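Local coordinates for protein probable TonB-dependent siderophore receptor PiuA (Acinetobacter baumannii, PDB 5FP1) that probably takes up iron across the outer membrane by binding iron-chelating siderophores, possibly including ferric enterobactin, at residues L439-F444 / D466-Q471. Sequence-based numbering, arbitrary orientation.
Sequences LRWDKF and DFVTYQ. With C8E ((hydroxyethyloxy)tri(ethyloxy)octane), chain E.
Arg440 pairs with Thr469, and Asp442 with Phe467, as the hydrogen-bonded pairs of two antiparallel strands whose axes approach to 4.7 Å. Each pair exchanges two backbone bonds, the straightest running from Asp442 N to Phe467 O (175°). Leu439, Trp441, Val468 and Tyr470 share the face that meets bound detergent, Tyr470 beside a second molecule of it. There Leu439 CD1 touches Val468 CG1 at 3.6 Å, branched apolar chains that suit a lipid-facing surface, while Val468 CG2 lies at the edge of the Trp441 indole. That indole NE1 donates to the anti lone pair of Asp466 OD2 (3.1 Å), so the amphipathic ring can lie against detergent with its N-H paired. On the other face, turned to the plug, Phe467 CG sits between its backbone N and carbonyl carbon (chi1 45°), which swings the ring toward Asp442. Asp442 CB lies over the face of the Phe467 ring, 3.8 Å from the ring centroid, a CH-pi contact. The extended Arg440 grips the Asp442 carboxylate side-on, NE to OD2 at 2.9 Å and NH2 to OD1 at 3.1 Å, a pairing that probably offsets both buried charges. A water within hydrogen-bonding distance of Asp442 OD2, Arg440 O and the Thr469 hydroxyl links this cluster to the second strand. A detergent-facing side ending in charged Lys443 and Asp466, backed by an inward mix of polar residues and phenylalanines, characterises this transmembrane β-hairpin of the TonB-dependent receptor barrel.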
ATOM      1  N   LEU A 439      24.191   1.351   5.933  1.00 19.94           N
ATOM      2  CA  LEU A 439      24.610  -0.035   6.031  1.00 19.49           C
ATOM      3  C   LEU A 439      23.728  -0.718   7.077  1.00 20.34           C
ATOM      4  O   LEU A 439      23.568  -0.200   8.162  1.00 21.30           O
ATOM      5  CB  LEU A 439      26.073  -0.076   6.472  1.00 23.02           C
ATOM      6  CG  LEU A 439      26.770  -1.415   6.567  1.00 26.18           C
ATOM      7  CD1 LEU A 439      26.802  -2.142   5.239  1.00 28.64           C
ATOM      8  CD2 LEU A 439      28.190  -1.177   7.067  1.00 34.59           C
ATOM      9  N   ARG A 440      23.190  -1.887   6.759  1.00 20.15           N
ATOM     10  CA  ARG A 440      22.292  -2.563   7.686  1.00 18.34           C
ATOM     11  C   ARG A 440      22.524  -4.053   7.639  1.00 21.13           C
ATOM     12  O   ARG A 440      22.709  -4.622   6.557  1.00 20.23           O
ATOM     13  CB  ARG A 440      20.824  -2.244   7.340  1.00 18.08           C
ATOM     14  CG  ARG A 440      19.812  -2.968   8.213  1.00 19.26           C
ATOM     15  CD  ARG A 440      18.436  -2.319   8.147  1.00 21.37           C
ATOM     16  NE  ARG A 440      17.445  -3.199   8.711  1.00 21.00           N
ATOM     17  CZ  ARG A 440      16.369  -2.798   9.375  1.00 19.82           C
ATOM     18  NH1 ARG A 440      16.104  -1.515   9.511  1.00 23.27           N
ATOM     19  NH2 ARG A 440      15.525  -3.712   9.828  1.00 21.26           N
ATOM     20  N   TRP A 441      22.480  -4.687   8.811  1.00 15.95           N
ATOM     21  CA  TRP A 441      22.571  -6.119   8.909  1.00 18.74           C
ATOM     22  C   TRP A 441      21.288  -6.655   9.537  1.00 18.87           C
ATOM     23  O   TRP A 441      20.872  -6.181  10.608  1.00 20.99           O
ATOM     24  CB  TRP A 441      23.761  -6.526   9.794  1.00 22.66           C
ATOM     25  CG  TRP A 441      23.770  -8.005  10.086  1.00 36.06           C
ATOM     26  CD1 TRP A 441      24.237  -9.006   9.270  1.00 45.12           C
ATOM     27  CD2 TRP A 441      23.242  -8.658  11.260  1.00 53.66           C
ATOM     28  NE1 TRP A 441      24.051 -10.233   9.871  1.00 50.26           N
ATOM     29  CE2 TRP A 441      23.443 -10.049  11.089  1.00 55.78           C
ATOM     30  CE3 TRP A 441      22.614  -8.202  12.436  1.00 53.27           C
ATOM     31  CZ2 TRP A 441      23.049 -10.986  12.056  1.00 49.78           C
ATOM     32  CZ3 TRP A 441      22.217  -9.124  13.385  1.00 45.34           C
ATOM     33  CH2 TRP A 441      22.444 -10.506  13.192  1.00 45.10           C
ATOM     34  N   ASP A 442      20.655  -7.603   8.854  1.00 18.59           N
ATOM     35  CA  ASP A 442      19.403  -8.205   9.305  1.00 18.52           C
ATOM     36  C   ASP A 442      19.589  -9.696   9.532  1.00 18.79           C
ATOM     37  O   ASP A 442      20.243 -10.385   8.740  1.00 18.67           O
ATOM     38  CB  ASP A 442      18.282  -8.020   8.270  1.00 20.45           C
ATOM     39  CG  ASP A 442      17.669  -6.646   8.316  1.00 22.10           C
ATOM     40  OD1 ASP A 442      16.778  -6.434   9.148  1.00 24.21           O
ATOM     41  OD2 ASP A 442      18.085  -5.766   7.537  1.00 22.80           O
ATOM     42  N   LYS A 443      18.994 -10.189  10.614  1.00 17.20           N
ATOM     43  CA  LYS A 443      18.778 -11.610  10.777  1.00 19.91           C
ATOM     44  C   LYS A 443      17.284 -11.873  10.756  1.00 21.98           C
ATOM     45  O   LYS A 443      16.511 -11.156  11.407  1.00 22.16           O
ATOM     46  CB  LYS A 443      19.377 -12.077  12.107  1.00 25.03           C
ATOM     47  CG  LYS A 443      19.098 -13.535  12.418  1.00 32.01           C
ATOM     48  CD  LYS A 443      19.791 -13.944  13.710  1.00 48.18           C
ATOM     49  CE  LYS A 443      19.524 -15.410  14.030  1.00 58.17           C
ATOM     50  NZ  LYS A 443      19.953 -15.734  15.417  1.00 73.37           N
ATOM     51  N   PHE A 444      16.882 -12.882  10.001  1.00 19.87           N
ATOM     52  CA  PHE A 444      15.469 -13.138   9.742  1.00 18.84           C
ATOM     53  C   PHE A 444      15.229 -14.633   9.952  1.00 19.89           C
ATOM     54  O   PHE A 444      15.966 -15.484   9.437  1.00 20.46           O
ATOM     55  CB  PHE A 444      15.128 -12.709   8.309  1.00 21.29           C
ATOM     56  CG  PHE A 444      13.726 -13.061   7.851  1.00 18.46           C
ATOM     57  CD1 PHE A 444      13.474 -14.258   7.216  1.00 21.52           C
ATOM     58  CD2 PHE A 444      12.687 -12.160   8.000  1.00 21.61           C
ATOM     59  CE1 PHE A 444      12.189 -14.584   6.768  1.00 20.16           C
ATOM     60  CE2 PHE A 444      11.399 -12.467   7.552  1.00 19.58           C
ATOM     61  CZ  PHE A 444      11.160 -13.681   6.946  1.00 23.01           C
ATOM     62  N   ASP A 466      20.351 -14.313   6.826  1.00 20.68           N
ATOM     63  CA  ASP A 466      20.895 -13.093   7.340  1.00 22.01           C
ATOM     64  C   ASP A 466      21.603 -12.376   6.202  1.00 23.27           C
ATOM     65  O   ASP A 466      22.156 -13.003   5.303  1.00 23.48           O
ATOM     66  CB  ASP A 466      21.746 -13.332   8.564  1.00 38.26           C
ATOM     67  CG  ASP A 466      23.091 -13.760   8.229  1.00 42.32           C
ATOM     68  OD1 ASP A 466      23.210 -14.913   7.782  1.00 59.78           O
ATOM     69  OD2 ASP A 466      24.015 -12.936   8.391  1.00 55.29           O
ATOM     70  N   PHE A 467      21.506 -11.063   6.180  1.00 20.89           N
ATOM     71  CA  PHE A 467      21.916 -10.362   4.957  1.00 22.43           C
ATOM     72  C   PHE A 467      22.315  -8.948   5.295  1.00 20.46           C
ATOM     73  O   PHE A 467      21.871  -8.375   6.295  1.00 22.45           O
ATOM     74  CB  PHE A 467      20.789 -10.398   3.902  1.00 23.89           C
ATOM     75  CG  PHE A 467      19.417 -10.077   4.440  1.00 19.59           C
ATOM     76  CD1 PHE A 467      18.576 -11.078   4.903  1.00 22.40           C
ATOM     77  CD2 PHE A 467      18.944  -8.775   4.434  1.00 21.42           C
ATOM     78  CE1 PHE A 467      17.299 -10.775   5.368  1.00 26.04           C
ATOM     79  CE2 PHE A 467      17.683  -8.469   4.914  1.00 21.69           C
ATOM     80  CZ  PHE A 467      16.861  -9.467   5.394  1.00 22.75           C
ATOM     81  N   VAL A 468      23.199  -8.394   4.487  1.00 18.63           N
ATOM     82  CA  VAL A 468      23.641  -7.027   4.675  1.00 17.65           C
ATOM     83  C   VAL A 468      23.162  -6.239   3.482  1.00 20.80           C
ATOM     84  O   VAL A 468      23.314  -6.691   2.344  1.00 19.42           O
ATOM     85  CB  VAL A 468      25.189  -6.974   4.740  1.00 23.42           C
ATOM     86  CG1 VAL A 468      25.704  -5.533   4.747  1.00 22.43           C
ATOM     87  CG2 VAL A 468      25.658  -7.735   5.967  1.00 27.87           C
ATOM     88  N   THR A 469      22.580  -5.074   3.732  1.00 18.79           N
ATOM     89  CA  THR A 469      22.167  -4.215   2.646  1.00 17.76           C
ATOM     90  C   THR A 469      22.759  -2.827   2.846  1.00 20.66           C
ATOM     91  O   THR A 469      23.214  -2.462   3.957  1.00 17.78           O
ATOM     92  CB  THR A 469      20.632  -4.119   2.536  1.00 17.62           C
ATOM     93  OG1 THR A 469      20.081  -3.680   3.775  1.00 18.25           O
ATOM     94  CG2 THR A 469      20.072  -5.463   2.206  1.00 18.63           C
ATOM     95  N   TYR A 470      22.798  -2.058   1.768  1.00 19.29           N
ATOM     96  CA  TYR A 470      23.389  -0.743   1.874  1.00 21.04           C
ATOM     97  C   TYR A 470      22.896   0.285   0.899  1.00 20.84           C
ATOM     98  O   TYR A 470      22.105   0.009  -0.001  1.00 19.18           O
ATOM     99  CB  TYR A 470      24.914  -0.876   1.806  1.00 26.70           C
ATOM    100  CG  TYR A 470      25.439  -1.433   0.505  1.00 24.30           C
ATOM    101  CD1 TYR A 470      25.554  -2.809   0.307  1.00 29.37           C
ATOM    102  CD2 TYR A 470      25.879  -0.588  -0.500  1.00 36.00           C
ATOM    103  CE1 TYR A 470      26.051  -3.318  -0.891  1.00 34.40           C
ATOM    104  CE2 TYR A 470      26.396  -1.088  -1.694  1.00 33.63           C
ATOM    105  CZ  TYR A 470      26.469  -2.451  -1.890  1.00 36.31           C
ATOM    106  OH  TYR A 470      26.983  -2.937  -3.086  1.00 44.29           O
ATOM    107  N   GLN A 471      23.361   1.508   1.110  1.00 20.21           N
ATOM    108  CA  GLN A 471      23.097   2.590   0.212  1.00 21.16           C
ATOM    109  C   GLN A 471      24.304   3.512   0.195  1.00 23.58           C
ATOM    110  O   GLN A 471      24.968   3.696   1.217  1.00 19.06           O
ATOM    111  CB  GLN A 471      21.834   3.367   0.603  1.00 23.66           C
ATOM    112  CG  GLN A 471      21.921   4.286   1.790  1.00 32.86           C
ATOM    113  CD  GLN A 471      20.542   4.810   2.223  1.00 42.85           C
ATOM    114  OE1 GLN A 471      19.573   4.061   2.271  1.00 42.34           O
ATOM    115  NE2 GLN A 471      20.461   6.096   2.538  1.00 38.78           N
TER
HETATM  116  C1  C8E E1719      25.911  -2.076  10.768  1.00 39.47           C
HETATM  117  C2  C8E E1719      26.037  -3.497  10.265  1.00 48.05           C
HETATM  118  C3  C8E E1719      27.499  -3.857  10.072  1.00 50.59           C
HETATM  119  C4  C8E E1719      27.718  -4.846   8.929  1.00 52.65           C
HETATM  120  C5  C8E E1719      27.869  -6.276   9.440  1.00 57.40           C
HETATM  121  C6  C8E E1719      28.767  -7.117   8.534  1.00 63.88           C
HETATM  122  C7  C8E E1719      28.786  -8.577   8.987  1.00 72.92           C
HETATM  123  C8  C8E E1719      28.647  -9.555   7.820  1.00 83.28           C
HETATM  124  O9  C8E E1719      27.557 -10.449   8.063  1.00 91.19           O
HETATM  125  C10 C8E E1719      27.480 -11.510   7.104  1.00 93.51           C
HETATM  126  C11 C8E E1719      26.076 -11.568   6.496  1.00 94.11           C
HETATM  127  O12 C8E E1719      26.009 -12.403   5.332  1.00 88.93           O
HETATM  128  C13 C8E E1719      27.047 -12.179   4.371  1.00 97.12           C
HETATM  129  C14 C8E E1719      27.134 -10.705   3.979  1.00102.35           C
HETATM  130  O15 C8E E1719      28.320 -10.452   3.221  1.00 97.35           O
HETATM  131  C16 C8E E1719      29.434 -10.071   4.026  1.00 99.60           C
HETATM  132  C17 C8E E1719      29.868  -8.660   3.654  1.00 97.93           C
HETATM  133  O18 C8E E1719      30.556  -8.071   4.756  1.00 95.66           O
HETATM  134  C19 C8E E1719      30.363  -6.659   4.783  1.00 94.42           C
HETATM  135  C20 C8E E1719      31.188  -6.041   5.903  1.00 93.44           C
HETATM  136  O21 C8E E1719      30.715  -4.712   6.143  1.00 92.48           O
HETATM  137  O   HOH W   1      20.015  -5.732   5.659  1.00 19.67           O